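Local coordinates for mandelate racemase / muconate lactonizing enzyme, C-terminal domain protein (Pseudovibrio sp. JE062, PDB 4JHM), which is of unknown function but belongs to the enolase superfamily, joining an enolase-type N-terminal domain to a TIM-barrel-like C-terminal domain, at residues 170-175 and 196-201; 143-149 and 166-170; 227-233 and 245-251. One frame throughout, in Å; residues are numbered along the deposited sequence.

Interaction 1: residues 170-175 and 196-201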
loop_
_atom_site.group_PDB
_atom_site.type_symbol
_atom_site.label_atom_id
_atom_site.label_comp_id
_atom_site.label_asym_id
_atom_site.label_seq_id
_atom_site.Cartn_x
_atom_site.Cartn_y
_atom_site.Cartn_z
ATOM N N CYS A 170 27.194 14.386 -20.060
ATOM C CA CYS A 170 26.751 13.656 -18.878
ATOM C C CYS A 170 27.262 14.340 -17.613
ATOM O O CYS A 170 27.522 13.695 -16.598
ATOM C CB CYS A 170 27.208 12.201 -18.946
ATOM S SG CYS A 170 26.569 11.350 -20.403
ATOM N N VAL A 171 27.399 15.660 -17.708
ATOM C CA VAL A 171 27.741 16.516 -16.585
ATOM C C VAL A 171 26.730 17.669 -16.580
ATOM O O VAL A 171 26.870 18.643 -17.320
ATOM C CB VAL A 171 29.183 17.054 -16.716
ATOM C CG1 VAL A 171 29.470 18.114 -15.663
ATOM C CG2 VAL A 171 30.184 15.911 -16.619
ATOM N N TYR A 172 25.695 17.531 -15.761
ATOM C CA TYR A 172 24.610 18.505 -15.690
ATOM C C TYR A 172 25.009 19.914 -16.147
ATOM O O TYR A 172 24.355 20.496 -17.006
ATOM C CB TYR A 172 24.053 18.558 -14.262
ATOM C CG TYR A 172 22.885 19.498 -14.107
ATOM C CD1 TYR A 172 21.718 19.307 -14.830
ATOM C CD2 TYR A 172 22.944 20.572 -13.236
ATOM C CE1 TYR A 172 20.645 20.165 -14.694
ATOM C CE2 TYR A 172 21.878 21.439 -13.097
ATOM C CZ TYR A 172 20.732 21.231 -13.829
ATOM O OH TYR A 172 19.670 22.092 -13.697
ATOM N N ASP A 173 26.078 20.460 -15.579
ATOM C CA ASP A 173 26.473 21.843 -15.868
ATOM C C ASP A 173 26.761 22.095 -17.346
ATOM O O ASP A 173 26.213 23.028 -17.936
ATOM C CB ASP A 173 27.685 22.229 -15.027
ATOM C CG ASP A 173 27.407 22.134 -13.546
ATOM O OD1 ASP A 173 26.528 22.880 -13.057
ATOM O OD2 ASP A 173 28.058 21.304 -12.874
ATOM N N LYS A 174 27.615 21.266 -17.940
ATOM C CA LYS A 174 27.929 21.382 -19.365
ATOM C C LYS A 174 26.723 21.006 -20.232
ATOM O O LYS A 174 26.450 21.647 -21.249
ATOM C CB LYS A 174 29.136 20.511 -19.716
ATOM C CG LYS A 174 30.419 20.951 -19.022
ATOM C CD LYS A 174 31.534 19.927 -19.166
ATOM C CE LYS A 174 32.133 19.944 -20.562
ATOM N NZ LYS A 174 33.225 18.940 -20.709
ATOM N N ASP A 175 25.992 19.980 -19.816
ATOM C CA ASP A 175 24.791 19.561 -20.531
ATOM C C ASP A 175 23.729 20.657 -20.566
ATOM O O ASP A 175 22.937 20.730 -21.502
ATOM C CB ASP A 175 24.208 18.309 -19.890
ATOM C CG ASP A 175 25.089 17.093 -20.081
ATOM O OD1 ASP A 175 26.073 17.177 -20.843
ATOM O OD2 ASP A 175 24.796 16.049 -19.470
ATOM N N ASP A 196 20.433 11.628 -23.706
ATOM C CA ASP A 196 20.937 10.451 -22.987
ATOM C C ASP A 196 22.068 10.853 -22.030
ATOM O O ASP A 196 23.141 11.271 -22.473
ATOM C CB ASP A 196 21.429 9.385 -23.976
ATOM C CG ASP A 196 21.972 8.140 -23.282
ATOM O OD1 ASP A 196 22.104 8.156 -22.044
ATOM O OD2 ASP A 196 22.267 7.141 -23.971
ATOM N N THR A 197 21.823 10.735 -20.726
ATOM C CA THR A 197 22.820 11.113 -19.723
ATOM C C THR A 197 23.471 9.880 -19.077
ATOM O O THR A 197 24.054 9.966 -17.992
ATOM C CB THR A 197 22.213 12.015 -18.627
ATOM O OG1 THR A 197 21.140 11.328 -17.974
ATOM C CG2 THR A 197 21.689 13.316 -19.222
ATOM N N ALA A 198 23.347 8.736 -19.746
ATOM C CA ALA A 198 24.081 7.523 -19.385
ATOM C C ALA A 198 24.142 7.233 -17.887
ATOM O O ALA A 198 25.114 6.668 -17.399
ATOM C CB ALA A 198 25.488 7.597 -19.951
ATOM N N GLY A 199 23.111 7.632 -17.157
ATOM C CA GLY A 199 22.988 7.279 -15.748
ATOM C C GLY A 199 23.907 8.009 -14.788
ATOM O O GLY A 199 23.942 7.681 -13.607
ATOM N N PHE A 200 24.629 9.017 -15.263
ATOM C CA PHE A 200 25.637 9.661 -14.420
ATOM C C PHE A 200 25.169 10.886 -13.628
ATOM O O PHE A 200 25.921 11.403 -12.815
ATOM C CB PHE A 200 26.882 10.008 -15.246
ATOM C CG PHE A 200 27.613 8.799 -15.774
ATOM C CD1 PHE A 200 27.500 7.562 -15.138
ATOM C CD2 PHE A 200 28.427 8.899 -16.892
ATOM C CE1 PHE A 200 28.169 6.452 -15.619
ATOM C CE2 PHE A 200 29.102 7.791 -17.375
ATOM C CZ PHE A 200 28.972 6.567 -16.738
ATOM N N TYR A 201 23.940 11.344 -13.840
ATOM C CA TYR A 201 23.415 12.484 -13.077
ATOM C C TYR A 201 23.079 12.111 -11.636
ATOM O O TYR A 201 23.020 10.933 -11.277
ATOM C CB TYR A 201 22.146 13.040 -13.724
ATOM C CG TYR A 201 22.355 14.010 -14.866
ATOM C CD1 TYR A 201 23.545 14.046 -15.582
ATOM C CD2 TYR A 201 21.334 14.863 -15.252
ATOM C CE1 TYR A 201 23.716 14.926 -16.634
ATOM C CE2 TYR A 201 21.490 15.735 -16.308
ATOM C CZ TYR A 201 22.682 15.765 -16.996
ATOM O OH TYR A 201 22.830 16.646 -18.042
#
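Tyr201 lays its ring against residues 170-175. Tyr172 meets it in an offset edge-to-face pair, with centroids 5.9 Å apart and planes at 86°. Tyr172 CG lies anti to the backbone N (chi1 -177°), which brings the ring across Tyr201 at about a right angle. Tyr172 CB lies over one face of Tyr201, toward its rim. Thr197 CG2 lies over the opposite face. The in-plane edge of Tyr201 meets Cys170 C and the carboxylate of Asp175. Tyr201 OH points at Asp175 OD2 in a hydrogen bond whose detail is doubtful.

Cys170 packs on the side of the contact formed by Ala198 and Phe200. Its SG comes within 3.9 Å of Ala198 CB, and its CB within 4.1 Å of Phe200 CD2.

Further out, a type I' turn from Thr197 to Phe200 presents Ala198 and Phe200. Phe200 N bonds to Thr197 O at 2.9 Å. Asp196 OD1 takes Ala198 N at 2.7 Å in an Asx turn. Thr197 OG1 is held by Ala223 O. Asp175 OD1 accepts a weak bond from Tyr169 N.

The segments lie at and just after the ends of the adjacent parallel strands 163-167 and 192-196, as in the beta-alpha loops of a TIM barrel.

Interaction 2: residues 143-149 and 166-170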
loop_
_atom_site.group_PDB
_atom_site.type_symbol
_atom_site.label_atom_id
_atom_site.label_comp_id
_atom_site.label_asym_id
_atom_site.label_seq_id
_atom_site.Cartn_x
_atom_site.Cartn_y
_atom_site.Cartn_z
ATOM N N PHE A 143 30.381 16.007 -28.881
ATOM C CA PHE A 143 31.393 16.966 -29.292
ATOM C C PHE A 143 31.980 17.671 -28.069
ATOM O O PHE A 143 31.345 17.732 -27.013
ATOM C CB PHE A 143 30.808 17.981 -30.271
ATOM C CG PHE A 143 30.210 17.357 -31.502
ATOM C CD1 PHE A 143 30.997 16.638 -32.384
ATOM C CD2 PHE A 143 28.860 17.500 -31.785
ATOM C CE1 PHE A 143 30.452 16.064 -33.520
ATOM C CE2 PHE A 143 28.308 16.933 -32.921
ATOM C CZ PHE A 143 29.106 16.212 -33.788
ATOM N N ASP A 144 33.197 18.192 -28.215
ATOM C CA ASP A 144 33.902 18.835 -27.107
ATOM C C ASP A 144 33.293 20.189 -26.740
ATOM O O ASP A 144 33.251 20.553 -25.564
ATOM C CB ASP A 144 35.389 19.007 -27.438
ATOM C CG ASP A 144 36.185 17.727 -27.245
ATOM O OD1 ASP A 144 35.781 16.683 -27.795
ATOM O OD2 ASP A 144 37.219 17.763 -26.543
ATOM N N THR A 145 32.833 20.932 -27.743
ATOM C CA THR A 145 32.185 22.221 -27.508
ATOM C C THR A 145 30.754 22.238 -28.031
ATOM O O THR A 145 30.426 21.557 -29.002
ATOM C CB THR A 145 32.956 23.374 -28.174
ATOM O OG1 THR A 145 33.245 23.038 -29.536
ATOM C CG2 THR A 145 34.251 23.647 -27.436
ATOM N N VAL A 146 29.913 23.036 -27.379
ATOM C CA VAL A 146 28.505 23.163 -27.742
ATOM C C VAL A 146 28.314 23.584 -29.194
ATOM O O VAL A 146 27.353 23.166 -29.842
ATOM C CB VAL A 146 27.791 24.199 -26.847
ATOM C CG1 VAL A 146 26.520 24.708 -27.513
ATOM C CG2 VAL A 146 27.485 23.605 -25.481
ATOM N N GLU A 147 29.226 24.415 -29.696
ATOM C CA GLU A 147 29.094 25.000 -31.032
ATOM C C GLU A 147 29.277 23.962 -32.138
ATOM O O GLU A 147 28.749 24.121 -33.236
ATOM C CB GLU A 147 30.089 26.152 -31.222
ATOM C CG GLU A 147 29.773 27.402 -30.406
ATOM C CD GLU A 147 29.949 27.200 -28.909
ATOM O OE1 GLU A 147 30.772 26.348 -28.506
ATOM O OE2 GLU A 147 29.265 27.899 -28.130
ATOM N N GLU A 148 30.017 22.899 -31.843
ATOM C CA GLU A 148 30.228 21.818 -32.804
ATOM C C GLU A 148 28.928 21.084 -33.131
ATOM O O GLU A 148 28.836 20.402 -34.150
ATOM C CB GLU A 148 31.259 20.819 -32.267
ATOM C CG GLU A 148 32.675 21.372 -32.164
ATOM C CD GLU A 148 33.680 20.331 -31.701
ATOM O OE1 GLU A 148 33.889 19.337 -32.428
ATOM O OE2 GLU A 148 34.265 20.507 -30.612
ATOM N N TYR A 149 27.930 21.224 -32.262
ATOM C CA TYR A 149 26.666 20.511 -32.415
ATOM C C TYR A 149 25.784 21.072 -33.527
ATOM O O TYR A 149 25.007 20.337 -34.133
ATOM C CB TYR A 149 25.884 20.520 -31.095
ATOM C CG TYR A 149 26.310 19.441 -30.122
ATOM C CD1 TYR A 149 27.354 19.651 -29.232
ATOM C CD2 TYR A 149 25.670 18.206 -30.099
ATOM C CE1 TYR A 149 27.750 18.665 -28.346
ATOM C CE2 TYR A 149 26.061 17.215 -29.220
ATOM C CZ TYR A 149 27.102 17.449 -28.344
ATOM O OH TYR A 149 27.495 16.467 -27.463
ATOM N N LEU A 166 20.524 13.541 -28.619
ATOM C CA LEU A 166 21.854 14.035 -28.340
ATOM C C LEU A 166 22.543 13.144 -27.323
ATOM O O LEU A 166 21.976 12.847 -26.284
ATOM C CB LEU A 166 21.773 15.446 -27.761
ATOM C CG LEU A 166 20.990 16.481 -28.559
ATOM C CD1 LEU A 166 20.635 17.658 -27.666
ATOM C CD2 LEU A 166 21.793 16.934 -29.761
ATOM N N HIS A 167 23.763 12.714 -27.618
ATOM C CA HIS A 167 24.634 12.214 -26.565
ATOM C C HIS A 167 25.414 13.411 -26.061
ATOM O O HIS A 167 25.837 14.261 -26.847
ATOM C CB HIS A 167 25.556 11.100 -27.055
ATOM C CG HIS A 167 24.892 9.761 -27.107
ATOM N ND1 HIS A 167 24.567 9.132 -28.289
ATOM C CD2 HIS A 167 24.466 8.941 -26.117
ATOM C CE1 HIS A 167 23.983 7.977 -28.027
ATOM N NE2 HIS A 167 23.909 7.837 -26.715
ATOM N N CYS A 168 25.574 13.493 -24.747
ATOM C CA CYS A 168 26.093 14.700 -24.127
ATOM C C CYS A 168 27.272 14.418 -23.206
ATOM O O CYS A 168 27.792 13.302 -23.152
ATOM C CB CYS A 168 24.974 15.398 -23.351
ATOM S SG CYS A 168 24.280 14.402 -22.016
ATOM N N TYR A 169 27.684 15.451 -22.481
ATOM C CA TYR A 169 28.818 15.359 -21.582
ATOM C C TYR A 169 28.483 14.514 -20.359
ATOM O O TYR A 169 29.374 13.971 -19.710
ATOM C CB TYR A 169 29.259 16.765 -21.170
ATOM C CG TYR A 169 29.500 17.673 -22.359
ATOM C CD1 TYR A 169 30.711 17.651 -23.034
ATOM C CD2 TYR A 169 28.511 18.536 -22.818
ATOM C CE1 TYR A 169 30.937 18.469 -24.127
ATOM C CE2 TYR A 169 28.728 19.358 -23.910
ATOM C CZ TYR A 169 29.944 19.321 -24.561
ATOM O OH TYR A 169 30.177 20.132 -25.649
ATOM N N CYS A 170 27.194 14.386 -20.060
ATOM C CA CYS A 170 26.751 13.656 -18.878
ATOM C C CYS A 170 27.262 14.340 -17.613
ATOM O O CYS A 170 27.522 13.695 -16.598
ATOM C CB CYS A 170 27.208 12.201 -18.946
ATOM S SG CYS A 170 26.569 11.350 -20.403
#
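Tyr149 reaches across to the backbone of His167. Its CA-CB bond points at the strand, and CG lies anti to the carbonyl carbon (chi1 -83°), which carries the ring on toward His167 O. Along one side of the ring, CD2 packs on the methyl CD2 of Leu166 at 4.1 Å, and CE2 continues toward His167 O. Along the other side, CE1 comes 3.9 Å from Tyr169 OH, which sits at the ring edge. Phe143 CD2 lies over the centre of one face. At the tip, Tyr149 OH donates to His167 O at 2.8 Å. The carbonyl is met in its plane, with a C=O...donor angle of 151°. The same hydroxyl accepts a weak bond from Phe143 N, so it ties the loop to the backbone at His167.

Tyr169 runs the opposite way, sliding past Tyr149. Its OH lies 3.1 Å from Asp144 O and 3.0 Å from Phe143 O; any bond to the first is weak and not settled. The loop carrying these carbonyls is braced by Glu148 OE2, which accepts from both Thr145 N and Thr145 OG1.

Outside the pair, Leu178 of helix 172-186 touches Val146 and Tyr149, and His167 ND1 bonds to Thr140 O. Strands 133-139 and 163-167 are parallel neighbours. The contact joins the loop after the first to residues 166-170, in the beta-alpha-beta crossover of a TIM-barrel-like domain.

Interaction 3: residues 227-233 and 245-251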
loop_
_atom_site.group_PDB
_atom_site.type_symbol
_atom_site.label_atom_id
_atom_site.label_comp_id
_atom_site.label_asym_id
_atom_site.label_seq_id
_atom_site.Cartn_x
_atom_site.Cartn_y
_atom_site.Cartn_z
ATOM N N ASP A 227 20.267 2.698 -13.374
ATOM C CA ASP A 227 19.041 1.942 -13.602
ATOM C C ASP A 227 18.541 1.249 -12.342
ATOM O O ASP A 227 17.369 0.886 -12.262
ATOM C CB ASP A 227 19.258 0.881 -14.680
ATOM C CG ASP A 227 19.120 1.431 -16.066
ATOM O OD1 ASP A 227 19.264 2.662 -16.230
ATOM O OD2 ASP A 227 18.865 0.628 -16.990
ATOM N N TYR A 228 19.424 1.046 -11.372
ATOM C CA TYR A 228 19.062 0.286 -10.180
ATOM C C TYR A 228 18.498 1.170 -9.081
ATOM O O TYR A 228 18.059 0.671 -8.054
ATOM C CB TYR A 228 20.263 -0.506 -9.665
ATOM C CG TYR A 228 20.766 -1.485 -10.688
ATOM C CD1 TYR A 228 20.025 -2.615 -11.014
ATOM C CD2 TYR A 228 21.962 -1.270 -11.355
ATOM C CE1 TYR A 228 20.472 -3.512 -11.960
ATOM C CE2 TYR A 228 22.419 -2.164 -12.304
ATOM C CZ TYR A 228 21.669 -3.283 -12.600
ATOM O OH TYR A 228 22.114 -4.172 -13.549
ATOM N N ASP A 229 18.514 2.479 -9.305
ATOM C CA ASP A 229 17.966 3.424 -8.349
ATOM C C ASP A 229 16.476 3.555 -8.605
ATOM O O ASP A 229 16.003 4.582 -9.068
ATOM C CB ASP A 229 18.649 4.782 -8.482
ATOM C CG ASP A 229 18.127 5.799 -7.482
ATOM O OD1 ASP A 229 17.143 5.507 -6.760
ATOM O OD2 ASP A 229 18.699 6.904 -7.420
ATOM N N PHE A 230 15.743 2.501 -8.280
ATOM C CA PHE A 230 14.334 2.407 -8.619
ATOM C C PHE A 230 13.534 3.612 -8.123
ATOM O O PHE A 230 12.854 4.274 -8.906
ATOM C CB PHE A 230 13.740 1.106 -8.068
ATOM C CG PHE A 230 14.399 -0.144 -8.594
ATOM C CD1 PHE A 230 15.153 -0.125 -9.760
ATOM C CD2 PHE A 230 14.243 -1.354 -7.932
ATOM C CE1 PHE A 230 15.748 -1.283 -10.239
ATOM C CE2 PHE A 230 14.834 -2.516 -8.411
ATOM C CZ PHE A 230 15.584 -2.480 -9.567
ATOM N N LYS A 231 13.613 3.896 -6.828
ATOM C CA LYS A 231 12.836 4.990 -6.235
ATOM C C LYS A 231 12.983 6.329 -6.985
ATOM O O LYS A 231 12.010 7.080 -7.117
ATOM C CB LYS A 231 13.199 5.168 -4.754
ATOM C CG LYS A 231 12.344 4.356 -3.788
ATOM C CD LYS A 231 13.138 3.963 -2.552
ATOM C CE LYS A 231 12.262 3.834 -1.315
ATOM N NZ LYS A 231 12.068 5.144 -0.621
ATOM N N THR A 232 14.183 6.627 -7.475
ATOM C CA THR A 232 14.414 7.876 -8.193
ATOM C C THR A 232 13.666 7.885 -9.516
ATOM O O THR A 232 12.993 8.870 -9.855
ATOM C CB THR A 232 15.907 8.112 -8.457
ATOM O OG1 THR A 232 16.584 8.313 -7.212
ATOM C CG2 THR A 232 16.112 9.333 -9.325
ATOM N N TYR A 233 13.789 6.791 -10.265
ATOM C CA TYR A 233 13.029 6.622 -11.497
ATOM C C TYR A 233 11.524 6.784 -11.229
ATOM O O TYR A 233 10.824 7.485 -11.960
ATOM C CB TYR A 233 13.301 5.250 -12.100
ATOM C CG TYR A 233 14.395 5.213 -13.142
ATOM C CD1 TYR A 233 14.113 5.475 -14.473
ATOM C CD2 TYR A 233 15.703 4.883 -12.806
ATOM C CE1 TYR A 233 15.098 5.435 -15.439
ATOM C CE2 TYR A 233 16.697 4.836 -13.770
ATOM C CZ TYR A 233 16.386 5.114 -15.088
ATOM O OH TYR A 233 17.357 5.074 -16.068
ATOM N N SER A 245 13.180 6.972 -19.779
ATOM C CA SER A 245 13.579 5.672 -20.304
ATOM C C SER A 245 14.828 5.139 -19.609
ATOM O O SER A 245 15.627 5.909 -19.094
ATOM C CB SER A 245 13.826 5.775 -21.805
ATOM O OG SER A 245 13.607 4.528 -22.439
ATOM N N SER A 246 14.990 3.818 -19.595
ATOM C CA SER A 246 16.150 3.199 -18.945
ATOM C C SER A 246 17.376 3.283 -19.844
ATOM O O SER A 246 17.290 3.743 -20.981
ATOM C CB SER A 246 15.868 1.732 -18.595
ATOM O OG SER A 246 15.866 0.905 -19.751
ATOM N N HIS A 247 18.516 2.839 -19.324
ATOM C CA HIS A 247 19.748 2.780 -20.100
ATOM C C HIS A 247 19.675 1.622 -21.090
ATOM O O HIS A 247 20.336 1.638 -22.126
ATOM C CB HIS A 247 20.951 2.621 -19.168
ATOM C CG HIS A 247 22.242 2.371 -19.882
ATOM N ND1 HIS A 247 23.086 3.386 -20.271
ATOM C CD2 HIS A 247 22.835 1.218 -20.272
ATOM C CE1 HIS A 247 24.142 2.871 -20.874
ATOM N NE2 HIS A 247 24.015 1.557 -20.889
ATOM N N GLY A 248 18.878 0.612 -20.750
ATOM C CA GLY A 248 18.525 -0.450 -21.684
ATOM C C GLY A 248 19.471 -1.632 -21.720
ATOM O O GLY A 248 19.298 -2.546 -22.534
ATOM N N ASN A 249 20.470 -1.622 -20.843
ATOM C CA ASN A 249 21.487 -2.672 -20.836
ATOM C C ASN A 249 21.756 -3.233 -19.448
ATOM O O ASN A 249 22.752 -3.920 -19.234
ATOM C CB ASN A 249 22.798 -2.137 -21.412
ATOM C CG ASN A 249 22.653 -1.661 -22.837
ATOM O OD1 ASN A 249 22.493 -2.459 -23.761
ATOM N ND2 ASN A 249 22.708 -0.351 -23.027
ATOM N N CYS A 250 20.868 -2.950 -18.506
ATOM C CA CYS A 250 21.068 -3.397 -17.144
ATOM C C CYS A 250 19.971 -4.366 -16.701
ATOM O O CYS A 250 20.266 -5.484 -16.281
ATOM C CB CYS A 250 21.158 -2.187 -16.225
ATOM S SG CYS A 250 22.440 -1.021 -16.734
ATOM N N LEU A 251 18.714 -3.943 -16.806
ATOM C CA LEU A 251 17.578 -4.808 -16.481
ATOM C C LEU A 251 17.079 -5.520 -17.737
ATOM O O LEU A 251 16.422 -4.909 -18.579
ATOM C CB LEU A 251 16.447 -3.984 -15.859
ATOM C CG LEU A 251 16.835 -3.115 -14.656
ATOM C CD1 LEU A 251 15.601 -2.654 -13.894
ATOM C CD2 LEU A 251 17.760 -3.874 -13.723
#
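Asp227 grips the backbone of His247 with both carboxylate oxygens. His247 N donates to OD1 and OD2 of Asp227, each at 3.2 Å, and each oxygen uses its syn lone pair. The N-H...acceptor angles are 152° and 143°, so the hydrogen is shared between the two. The His247 side chain crosses the carboxylate at about a right angle. Ser246 CB lies 3.6 Å from Asp227 OD2, on the buried side of the contact. Tyr233 closes that side from helix 230-239. Its hydroxyl end comes 3.6 Å from Ser246 CA, and Ser245 O lies in the plane of the ring at its edge.

Leu251 is the apolar counterpart. Its two methyls divide between two rings. CD1 meets Phe230 CE1 at 3.9 Å, and CD2 lies against Tyr228 at CE1 and CD1. Both approaches are oblique to the rings.

The partly exposed side, in contrast to this buried part, is formed by Tyr228 and Cys250. Cys250 CB comes 3.8 Å from Tyr228 CZ. Its SG stands 5.4 Å from the ring centroid and 46° off the normal, an oblique sulfur-aromatic contact. A second subunit packs on Tyr228 through its Glu256. The buried Phe230 makes an edge-to-face pair with His259 of that same neighbouring subunit.

The start of the helix is fixed separately. Asp229 is its N-cap, and Asp229 OD1 accepts from Thr232 N at 3.2 Å.

The chemistry is therefore mixed. One shared backbone hydrogen would fix the rotation of a buried carboxylate and tie it to the backbone at His247, while Leu251 and the rings supply apolar packing beside it.

In the fold
From the N terminus, interaction 2 comes first. It closes a loop containing most of helix 149-159 and the start of strand 163-167. Interaction 1 opens at Cys170, the residue where interaction 2 ends, and spans the rest of helix 172-186 and most of strand 192-196. The two touch: Leu166 and Asp196 are joined between neighbouring strands. After helix 203-215 and strand 220-222, interaction 3 closes a shorter loop holding the rest of helix 230-239 and most of strand 243-245. The three run in series, without nesting or crossing. Interactions 1 and 3 come to about 4 Å between nearest atoms without touching. Each ties together the regions following two neighbouring parallel strands of the barrel-like domain.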